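Local coordinates for odorant binding protein ASP5 (Apis mellifera, PDB 3R72), which probably binds and carries small hydrophobic odorant molecules in the antennae, as a helical member of the PBP/GOBP family, at residues A12-M15 against R16-C19; D40-D43 against L44-Y47; Y47-C50 against I51-L55; F65-I68 against V69-E73. All coordinates share one frame; numbering follows the deposited sequence.

In the fold
All four interactions are local, each within one short run of chain, and they come in order: interactions 1, 3 and 4 span about two helical turns and interaction 2 is a helix start. Interaction 1 sits in helix 5-23; interactions 2 and 3 follow one another on helix 42-54, with Tyr47 common to both and centres about 12 Å apart; interaction 4 belongs to helix 65-75. The Cys19-Cys50 disulfide ties interaction 1 to interaction 3, centres about 10 Å apart. Interactions 2 and 4 lie on opposite sides of the chain's centre, about 23 Å between centres. Of two n-butyl-benzenesulfonamide molecules, one touches interactions 1 and 3, the other interactions 3 and 4, so three helical regions help to line the binding cavity.

Interaction 1 of 4, residues A12-M15 against R16-C19; sequences AKNM and RKSC. With NBB (N-butyl-benzenesulfonamide), chain C.
Two turns of helix 5-23, part of the wall of the ligand pocket, join Ala12-Met15 to Arg16-Cys19 through four backbone bonds: Arg16 N to Ala12 O, Lys17 N to Lys13 O, Ser18 N to Asn14 O and Cys19 N to Met15 O. The last is the straightest, 3.0 Å from Cys19 N to Met15 O with an N-H...O angle of 172°. Ala12 and Met15 meet the bound n-butyl-benzenesulfonamide of chain C. The CB of Ala12 comes to 3.7 Å from ring carbon C2, and the CE of Met15 to 3.8 Å from the neighbouring C1, the carbon across the ring from the sulfonyl group. Met15 reaches it by a bend at its thioether (chi3 -61°), which brings the methyl back toward the ligand. This hydrophobic lining is consistent with odorant carriage by the all-helical PBP/GOBP fold, and Cys19 ties the same helix to Cys50 of helix 42-54. On the outer surface Asn14 and Lys17 run side by side, pointing the same way, the amide oxygen OD1 of Asn14 lying 3.5 Å from the methylene CE of Lys17; Asn14 ND2 turns to a weak bond with Lys10 O. The CB of Arg16 rests 3.5 Å from Ala12 O, while its guanidinium group leaves the helix for salt bridges with Glu27 and Asp31 and a hydrogen bond from NE to Pro122 O.

Interaction 2 of 4, residues D40-D43 against L44-Y47; sequences DDHD and LQCY
Gln45 N bonds Asp41 O at 3.0 Å, nearly along the C=O axis, and with Cys46 N to His42 O and Tyr47 N to Asp43 O it starts helix 42-54. Asp41 is the N-cap: its OD1 takes Leu44 N at 3.2 Å, from above the carboxylate plane, and a weak bond from Asp43 N. The Gln45 side chain, extended beyond CG, runs back past this turn. Its NE2 donates to Asp40 OD2 at 3.2 Å, on the anti side but 32° out of the carboxylate plane, a bent bond with amide and carboxylate planes 57° apart, while its OE1 lies 3.4 Å from His42 CD2. Ring and amide cross at about a right angle. Without the amide, as with an alanine here, Asp40 OD2 would probably lose this donor and His42 CD2 its neighbouring oxygen. Cys46, disulfide-bonded to Cys101, sets SG 3.3 Å from His42 CE1, an oblique sulfur-aromatic contact; His42 NE2 pairs with Asp99. Two amide N-H groups of the first turn thus share one carboxylate oxygen, and the negative charges of Asp41 and Asp43 near the helix start would probably interact favourably with its dipole.

Interaction 3 of 4, residues Y47-C50 against I51-L55; sequences YTTC and IMKLL. With NBB (N-butyl-benzenesulfonamide), chain B; NBB (N-butyl-benzenesulfonamide), chain C.
The Tyr47 ring carries Ile51 CG1 over one face, 3.5 Å above the plane and offset toward the rim, a CH-pi contact with CG1 4.0 Å from the ring centroid. Ring atoms CZ and CE2 are the nearest to CG1, CZ at 3.6 Å, while Ile51 CD1 reaches out beside the phenol oxygen, 3.7 Å from Tyr47 OH. With its CG anti to the backbone N (chi1 171°), Tyr47 lays its ring against the residue one turn on, and OH goes on to bond the C-terminal carboxylate oxygen of Pro122. A leucine at Tyr47 would probably leave that carboxylate without its phenol partner and Ile51 CG1 without a flat surface to lie on. Four backbone bonds hold this part of helix 42-54, among them Lys53 N to Thr49 O at 2.8 Å. Here the helix passes through the core of the PBP/GOBP fold, with Cys50 bonded to Cys19 of helix 5-23, and Thr48 OG1 bonded to Gln45 O and, like Thr49 OG1, to Thr104 OG1 of helix 100-114. Near its C-terminal end it meets ligand. Met52, bent at chi3 (69°), brings CE to 3.4 Å from O1S of the chain B n-butyl-benzenesulfonamide. Leu55 touches both ligands: CD1 is pressed to 3.1 Å from O2S of the chain B molecule, and CD2 lies 3.5 Å from ring carbon C6 of the chain C molecule. Farther round the helix, Thr49 CG2 and the Lys53 chain lie alongside each other, pointing the same way, CG2 touching CE.

Interaction 4 of 4, residues F65-I68 against V69-E73; sequences FDMI and VKQLE. With NBB (N-butyl-benzenesulfonamide), chain B.
Bends at chi3 (-101°) and chi4 (44°) curl Lys70 back along helix 65-75 of the PBP/GOBP fold, toward the carbonyl of Asp66 four residues before it. Its NZ gives a weak bond to Asp66 O at 3.4 Å, and Lys70 N bonds that oxygen at 3.0 Å, so one main-chain acceptor holds both donors. The ammonium group also comes within 3.3 Å of Met67 CA. It stays well away from the Asp66 carboxylate, whose OD2 is 6.0 Å from NZ; any attraction between these charges is probably modest. Met67, modelled in two conformations, has in one of them its CG anti to the backbone N and a chain bent so that it crosses Lys70 and Gln71 obliquely, an approach that is tentative for that reason. Gln71 has CG 3.2 Å from Met67 O, while its NE2 bonds Leu55 O, linking this helix to the end of helix 42-54. Ile68 and Leu72 line the ligand pocket, probably the odorant site of this protein, and pack against Val88 of helix 81-91. The butyl chain of the chain B n-butyl-benzenesulfonamide runs past them: its C11 lies 4.0 Å from Ile68 CG2, and its C12 4.0 Å from Leu72 CB and 3.6 Å from the carbonyl oxygen of Ile68, the same oxygen that accepts Leu72 N.

Interaction 1 of 4, residues A12-M15 against R16-C19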
# COMPACT_ATOMS: atom_id res chain seq x y z
N ALA A 12 8.53 0.18 -7.42
CA ALA A 12 8.14 -0.49 -6.19
C ALA A 12 9.37 -1.07 -5.49
O ALA A 12 9.50 -0.94 -4.28
CB ALA A 12 7.13 -1.58 -6.46
N LYS A 13 10.26 -1.71 -6.24
CA LYS A 13 11.45 -2.34 -5.66
C LYS A 13 12.37 -1.29 -5.05
O LYS A 13 12.97 -1.52 -4.00
CB LYS A 13 12.19 -3.21 -6.68
CG LYS A 13 11.51 -4.53 -6.93
CD LYS A 13 12.20 -5.39 -7.97
CE LYS A 13 11.40 -6.68 -8.18
NZ LYS A 13 11.89 -7.47 -9.34
N ASN A 14 12.48 -0.13 -5.70
CA ASN A 14 13.34 0.91 -5.18
C ASN A 14 12.77 1.60 -3.95
O ASN A 14 13.50 1.93 -3.02
CB ASN A 14 13.74 1.87 -6.29
CG ASN A 14 14.84 1.28 -7.14
OD1 ASN A 14 15.90 0.95 -6.64
ND2 ASN A 14 14.57 1.11 -8.41
N MET A 15 11.46 1.79 -3.91
CA MET A 15 10.80 2.29 -2.69
C MET A 15 10.96 1.29 -1.54
O MET A 15 11.26 1.67 -0.41
CB MET A 15 9.33 2.54 -2.96
CG MET A 15 9.11 3.72 -3.89
SD MET A 15 7.39 4.22 -4.03
CE MET A 15 6.70 2.75 -4.68
N ARG A 16 10.75 0.02 -1.83
CA ARG A 16 10.93 -1.01 -0.81
C ARG A 16 12.33 -0.96 -0.23
O ARG A 16 12.52 -0.96 0.99
CB ARG A 16 10.69 -2.41 -1.37
CG ARG A 16 11.09 -3.53 -0.40
CD ARG A 16 10.85 -4.91 -0.91
NE ARG A 16 9.44 -5.20 -1.08
CZ ARG A 16 8.93 -6.42 -1.24
NH1 ARG A 16 9.72 -7.50 -1.24
NH2 ARG A 16 7.63 -6.58 -1.41
N LYS A 17 13.33 -0.95 -1.11
CA LYS A 17 14.73 -0.93 -0.71
C LYS A 17 14.99 0.15 0.29
O LYS A 17 15.62 -0.08 1.33
CB LYS A 17 15.63 -0.65 -1.91
CG LYS A 17 16.00 -1.83 -2.76
CD LYS A 17 17.36 -1.62 -3.45
CE LYS A 17 17.26 -1.84 -4.94
NZ LYS A 17 18.54 -2.34 -5.51
N SER A 18 14.54 1.35 -0.05
CA SER A 18 14.70 2.53 0.80
C SER A 18 14.05 2.32 2.16
O SER A 18 14.66 2.49 3.20
CB SER A 18 14.06 3.74 0.13
OG SER A 18 14.15 4.89 0.94
N CYS A 19 12.77 1.95 2.14
CA CYS A 19 12.03 1.80 3.40
C CYS A 19 12.53 0.60 4.25
O CYS A 19 12.52 0.69 5.48
CB CYS A 19 10.53 1.74 3.10
SG CYS A 19 9.79 3.31 2.57
O1S NBB C . 1.40 -0.20 -5.31
S NBB C . 1.14 0.84 -6.26
O2S NBB C . 0.42 1.95 -5.72
N10 NBB C . 0.27 0.22 -7.45
C11 NBB C . 0.75 -0.94 -8.18
C12 NBB C . -0.40 -1.71 -8.82
C13 NBB C . 0.09 -2.70 -9.87
C14 NBB C . 0.83 -3.85 -9.25
C4 NBB C . 2.53 1.40 -6.89
C5 NBB C . 2.71 2.75 -7.20
C6 NBB C . 3.90 3.23 -7.76
C1 NBB C . 4.93 2.34 -8.03
C2 NBB C . 4.77 1.00 -7.74
C3 NBB C . 3.58 0.53 -7.17

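Interaction 2 of 4, residues D40-D43 against L44-Y47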
# COMPACT_ATOMS: atom_id res chain seq x y z
N ASP A 40 0.80 -8.38 14.19
CA ASP A 40 0.70 -7.10 14.88
C ASP A 40 2.09 -6.59 15.23
O ASP A 40 2.47 -6.47 16.39
CB ASP A 40 -0.16 -7.26 16.14
CG ASP A 40 -0.45 -5.96 16.81
OD1 ASP A 40 -0.31 -5.93 18.05
OD2 ASP A 40 -0.78 -4.98 16.11
N ASP A 41 2.86 -6.28 14.19
CA ASP A 41 4.27 -5.94 14.27
C ASP A 41 4.41 -4.48 13.92
O ASP A 41 4.22 -4.08 12.77
CB ASP A 41 5.04 -6.84 13.29
CG ASP A 41 6.53 -6.62 13.31
OD1 ASP A 41 6.96 -5.47 13.44
OD2 ASP A 41 7.28 -7.61 13.16
N HIS A 42 4.71 -3.64 14.91
CA HIS A 42 4.72 -2.21 14.71
C HIS A 42 5.75 -1.77 13.67
O HIS A 42 5.53 -0.79 12.98
CB HIS A 42 4.91 -1.48 16.04
CG HIS A 42 4.60 -0.01 15.97
ND1 HIS A 42 5.59 0.94 15.87
CD2 HIS A 42 3.43 0.66 15.99
CE1 HIS A 42 5.04 2.14 15.83
NE2 HIS A 42 3.73 2.00 15.91
N ASP A 43 6.85 -2.50 13.54
CA ASP A 43 7.84 -2.15 12.52
C ASP A 43 7.31 -2.38 11.11
O ASP A 43 7.49 -1.54 10.24
CB ASP A 43 9.15 -2.87 12.78
CG ASP A 43 9.77 -2.46 14.10
OD1 ASP A 43 9.69 -1.26 14.45
OD2 ASP A 43 10.33 -3.33 14.78
N LEU A 44 6.63 -3.50 10.89
CA LEU A 44 5.98 -3.72 9.60
C LEU A 44 4.91 -2.67 9.36
O LEU A 44 4.77 -2.15 8.24
CB LEU A 44 5.40 -5.14 9.51
CG LEU A 44 4.70 -5.48 8.20
CD1 LEU A 44 5.61 -5.31 6.99
CD2 LEU A 44 4.12 -6.89 8.29
N GLN A 45 4.17 -2.31 10.41
CA GLN A 45 3.18 -1.25 10.28
C GLN A 45 3.84 0.04 9.80
O GLN A 45 3.38 0.69 8.85
CB GLN A 45 2.46 -1.05 11.61
CG GLN A 45 1.62 -2.26 12.00
CD GLN A 45 1.10 -2.27 13.41
OE1 GLN A 45 1.46 -1.43 14.24
NE2 GLN A 45 0.24 -3.23 13.69
N CYS A 46 4.97 0.40 10.40
CA CYS A 46 5.66 1.63 10.00
C CYS A 46 6.27 1.55 8.61
O CYS A 46 6.35 2.58 7.94
CB CYS A 46 6.69 2.03 11.04
SG CYS A 46 5.94 2.52 12.65
N TYR A 47 6.62 0.35 8.15
CA TYR A 47 7.03 0.18 6.75
C TYR A 47 5.91 0.62 5.81
O TYR A 47 6.16 1.30 4.81
CB TYR A 47 7.49 -1.27 6.49
CG TYR A 47 7.71 -1.57 5.04
CD1 TYR A 47 8.95 -1.38 4.43
CD2 TYR A 47 6.67 -2.01 4.25
CE1 TYR A 47 9.13 -1.62 3.07
CE2 TYR A 47 6.84 -2.26 2.90
CZ TYR A 47 8.07 -2.06 2.32
OH TYR A 47 8.26 -2.29 0.98

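Interaction 3 of 4, residues Y47-C50 against I51-L55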
# COMPACT_ATOMS: atom_id res chain seq x y z
N TYR A 47 6.62 0.35 8.15
CA TYR A 47 7.03 0.18 6.75
C TYR A 47 5.91 0.62 5.81
O TYR A 47 6.16 1.30 4.81
CB TYR A 47 7.49 -1.27 6.49
CG TYR A 47 7.71 -1.57 5.04
CD1 TYR A 47 8.95 -1.38 4.43
CD2 TYR A 47 6.67 -2.01 4.25
CE1 TYR A 47 9.13 -1.62 3.07
CE2 TYR A 47 6.84 -2.26 2.90
CZ TYR A 47 8.07 -2.06 2.32
OH TYR A 47 8.26 -2.29 0.98
N THR A 48 4.67 0.22 6.11
CA THR A 48 3.57 0.63 5.24
C THR A 48 3.43 2.13 5.18
O THR A 48 3.13 2.69 4.12
CB THR A 48 2.23 -0.07 5.55
OG1 THR A 48 1.67 0.37 6.80
CG2 THR A 48 2.36 -1.59 5.51
N THR A 49 3.63 2.80 6.31
CA THR A 49 3.56 4.25 6.32
C THR A 49 4.69 4.88 5.50
O THR A 49 4.47 5.86 4.80
CB THR A 49 3.62 4.80 7.76
OG1 THR A 49 2.77 4.01 8.60
CG2 THR A 49 3.19 6.28 7.80
N CYS A 50 5.89 4.31 5.61
CA CYS A 50 7.03 4.79 4.85
C CYS A 50 6.72 4.76 3.35
O CYS A 50 6.95 5.76 2.64
CB CYS A 50 8.27 3.94 5.19
SG CYS A 50 9.80 4.41 4.34
N ILE A 51 6.16 3.65 2.88
CA ILE A 51 5.84 3.50 1.47
C ILE A 51 4.73 4.46 1.06
O ILE A 51 4.82 5.13 0.03
CB ILE A 51 5.44 2.04 1.16
CG1 ILE A 51 6.63 1.09 1.30
CG2 ILE A 51 4.81 1.91 -0.22
CD1 ILE A 51 7.74 1.27 0.27
N MET A 52 3.65 4.52 1.84
CA MET A 52 2.55 5.41 1.46
C MET A 52 2.99 6.87 1.47
O MET A 52 2.54 7.67 0.65
CB MET A 52 1.31 5.18 2.32
CG MET A 52 0.70 3.81 2.06
SD MET A 52 -0.89 3.49 2.84
CE MET A 52 -1.96 4.57 1.92
N LYS A 53 3.87 7.24 2.39
CA LYS A 53 4.38 8.61 2.36
C LYS A 53 5.21 8.90 1.11
O LYS A 53 5.10 9.99 0.54
CB LYS A 53 5.15 8.95 3.64
CG LYS A 53 4.23 9.16 4.84
CD LYS A 53 4.96 9.73 6.03
CE LYS A 53 3.97 10.13 7.12
NZ LYS A 53 4.54 11.13 8.07
N LEU A 54 6.01 7.94 0.67
CA LEU A 54 6.76 8.06 -0.59
C LEU A 54 5.84 8.27 -1.78
O LEU A 54 6.12 9.08 -2.65
CB LEU A 54 7.62 6.83 -0.83
CG LEU A 54 9.14 6.96 -0.83
CD1 LEU A 54 9.62 8.22 -0.10
CD2 LEU A 54 9.81 5.70 -0.28
N LEU A 55 4.73 7.53 -1.81
CA LEU A 55 3.76 7.62 -2.91
C LEU A 55 2.81 8.80 -2.78
O LEU A 55 1.97 9.02 -3.65
CB LEU A 55 2.95 6.33 -3.02
CG LEU A 55 3.76 5.19 -3.62
CD1 LEU A 55 3.00 3.88 -3.47
CD2 LEU A 55 4.13 5.48 -5.09
O1S NBB B . -0.83 3.60 -1.16
S NBB B . -0.48 2.51 -1.99
O2S NBB B . 0.91 2.16 -2.00
N10 NBB B . -0.92 2.91 -3.48
C11 NBB B . -2.28 3.32 -3.76
C12 NBB B . -2.74 2.84 -5.12
C13 NBB B . -2.93 1.32 -5.21
C14 NBB B . -4.15 0.88 -4.43
C4 NBB B . -1.36 1.20 -1.55
C5 NBB B . -1.14 -0.00 -2.22
C6 NBB B . -1.88 -1.15 -1.88
C1 NBB B . -2.83 -1.12 -0.88
C2 NBB B . -3.04 0.05 -0.20
C3 NBB B . -2.33 1.20 -0.52
O1S NBB C . 1.40 -0.20 -5.31
S NBB C . 1.14 0.84 -6.26
O2S NBB C . 0.42 1.95 -5.72
N10 NBB C . 0.27 0.22 -7.45
C11 NBB C . 0.75 -0.94 -8.18
C12 NBB C . -0.40 -1.71 -8.82
C13 NBB C . 0.09 -2.70 -9.87
C14 NBB C . 0.83 -3.85 -9.25
C4 NBB C . 2.53 1.40 -6.89
C5 NBB C . 2.71 2.75 -7.20
C6 NBB C . 3.90 3.23 -7.76
C1 NBB C . 4.93 2.34 -8.03
C2 NBB C . 4.77 1.00 -7.74
C3 NBB C . 3.58 0.53 -7.17

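Interaction 4 of 4, residues F65-I68 against V69-E73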
# COMPACT_ATOMS: atom_id res chain seq x y z
N PHE A 65 -6.86 10.37 -0.39
CA PHE A 65 -7.61 9.48 -1.26
C PHE A 65 -7.60 9.94 -2.71
O PHE A 65 -7.63 9.10 -3.60
CB PHE A 65 -9.03 9.20 -0.76
CG PHE A 65 -9.06 8.44 0.53
CD1 PHE A 65 -8.60 7.13 0.60
CD2 PHE A 65 -9.51 9.04 1.70
CE1 PHE A 65 -8.60 6.46 1.82
CE2 PHE A 65 -9.52 8.35 2.90
CZ PHE A 65 -9.06 7.08 2.95
N ASP A 66 -7.51 11.25 -2.96
CA ASP A 66 -7.36 11.70 -4.35
C ASP A 66 -6.06 11.13 -4.95
O ASP A 66 -6.06 10.69 -6.10
CB ASP A 66 -7.33 13.24 -4.45
CG ASP A 66 -8.68 13.91 -4.19
OD1 ASP A 66 -9.72 13.23 -4.03
OD2 ASP A 66 -8.68 15.16 -4.17
N MET A 67 -4.99 11.13 -4.17
CA MET A 67 -3.72 10.60 -4.66
C MET A 67 -3.72 9.08 -4.75
O MET A 67 -3.09 8.52 -5.64
CB MET A 67 -2.56 11.09 -3.80
CG MET A 67 -1.23 10.65 -4.35
SD MET A 67 -0.86 11.31 -6.00
CE MET A 67 -0.23 12.92 -5.56
N ILE A 68 -4.43 8.40 -3.85
CA ILE A 68 -4.60 6.95 -3.97
C ILE A 68 -5.25 6.62 -5.32
O ILE A 68 -4.77 5.72 -6.04
CB ILE A 68 -5.39 6.37 -2.78
CG1 ILE A 68 -4.50 6.42 -1.53
CG2 ILE A 68 -5.84 4.95 -3.05
CD1 ILE A 68 -5.19 6.16 -0.22
N VAL A 69 -6.30 7.34 -5.68
CA VAL A 69 -6.96 7.09 -6.96
C VAL A 69 -6.04 7.44 -8.14
O VAL A 69 -5.95 6.67 -9.10
CB VAL A 69 -8.33 7.81 -7.04
CG1 VAL A 69 -8.92 7.72 -8.44
CG2 VAL A 69 -9.29 7.20 -6.00
N LYS A 70 -5.33 8.55 -8.07
CA LYS A 70 -4.39 8.90 -9.12
C LYS A 70 -3.30 7.84 -9.27
O LYS A 70 -2.95 7.48 -10.40
CB LYS A 70 -3.75 10.26 -8.86
CG LYS A 70 -4.65 11.43 -9.25
CD LYS A 70 -3.86 12.74 -9.42
CE LYS A 70 -3.95 13.68 -8.23
NZ LYS A 70 -3.80 13.06 -6.91
N GLN A 71 -2.77 7.33 -8.16
CA GLN A 71 -1.72 6.32 -8.23
C GLN A 71 -2.24 5.04 -8.85
O GLN A 71 -1.55 4.42 -9.66
CB GLN A 71 -1.11 6.05 -6.85
CG GLN A 71 -0.25 7.20 -6.34
CD GLN A 71 1.11 7.31 -7.04
OE1 GLN A 71 1.42 6.57 -7.96
NE2 GLN A 71 1.96 8.18 -6.52
N LEU A 72 -3.44 4.61 -8.48
CA LEU A 72 -3.96 3.38 -9.07
C LEU A 72 -4.20 3.58 -10.58
O LEU A 72 -3.94 2.67 -11.37
CB LEU A 72 -5.13 2.83 -8.29
CG LEU A 72 -6.52 3.42 -8.45
CD1 LEU A 72 -7.20 2.91 -9.73
CD2 LEU A 72 -7.37 3.13 -7.22
N GLU A 73 -4.63 4.77 -10.99
CA GLU A 73 -4.83 5.07 -12.41
C GLU A 73 -3.53 5.03 -13.21
O GLU A 73 -3.53 4.62 -14.36
CB GLU A 73 -5.51 6.43 -12.60
CG GLU A 73 -6.98 6.41 -12.15
CD GLU A 73 -7.63 7.79 -12.03
OE1 GLU A 73 -6.90 8.79 -11.87
OE2 GLU A 73 -8.88 7.88 -12.05
O1S NBB B . -0.83 3.60 -1.16
S NBB B . -0.48 2.51 -1.99
O2S NBB B . 0.91 2.16 -2.00
N10 NBB B . -0.92 2.91 -3.48
C11 NBB B . -2.28 3.32 -3.76
C12 NBB B . -2.74 2.84 -5.12
C13 NBB B . -2.93 1.32 -5.21
C14 NBB B . -4.15 0.88 -4.43
C4 NBB B . -1.36 1.20 -1.55
C5 NBB B . -1.14 -0.00 -2.22
C6 NBB B . -1.88 -1.15 -1.88
C1 NBB B . -2.83 -1.12 -0.88
C2 NBB B . -3.04 0.05 -0.20
C3 NBB B . -2.33 1.20 -0.52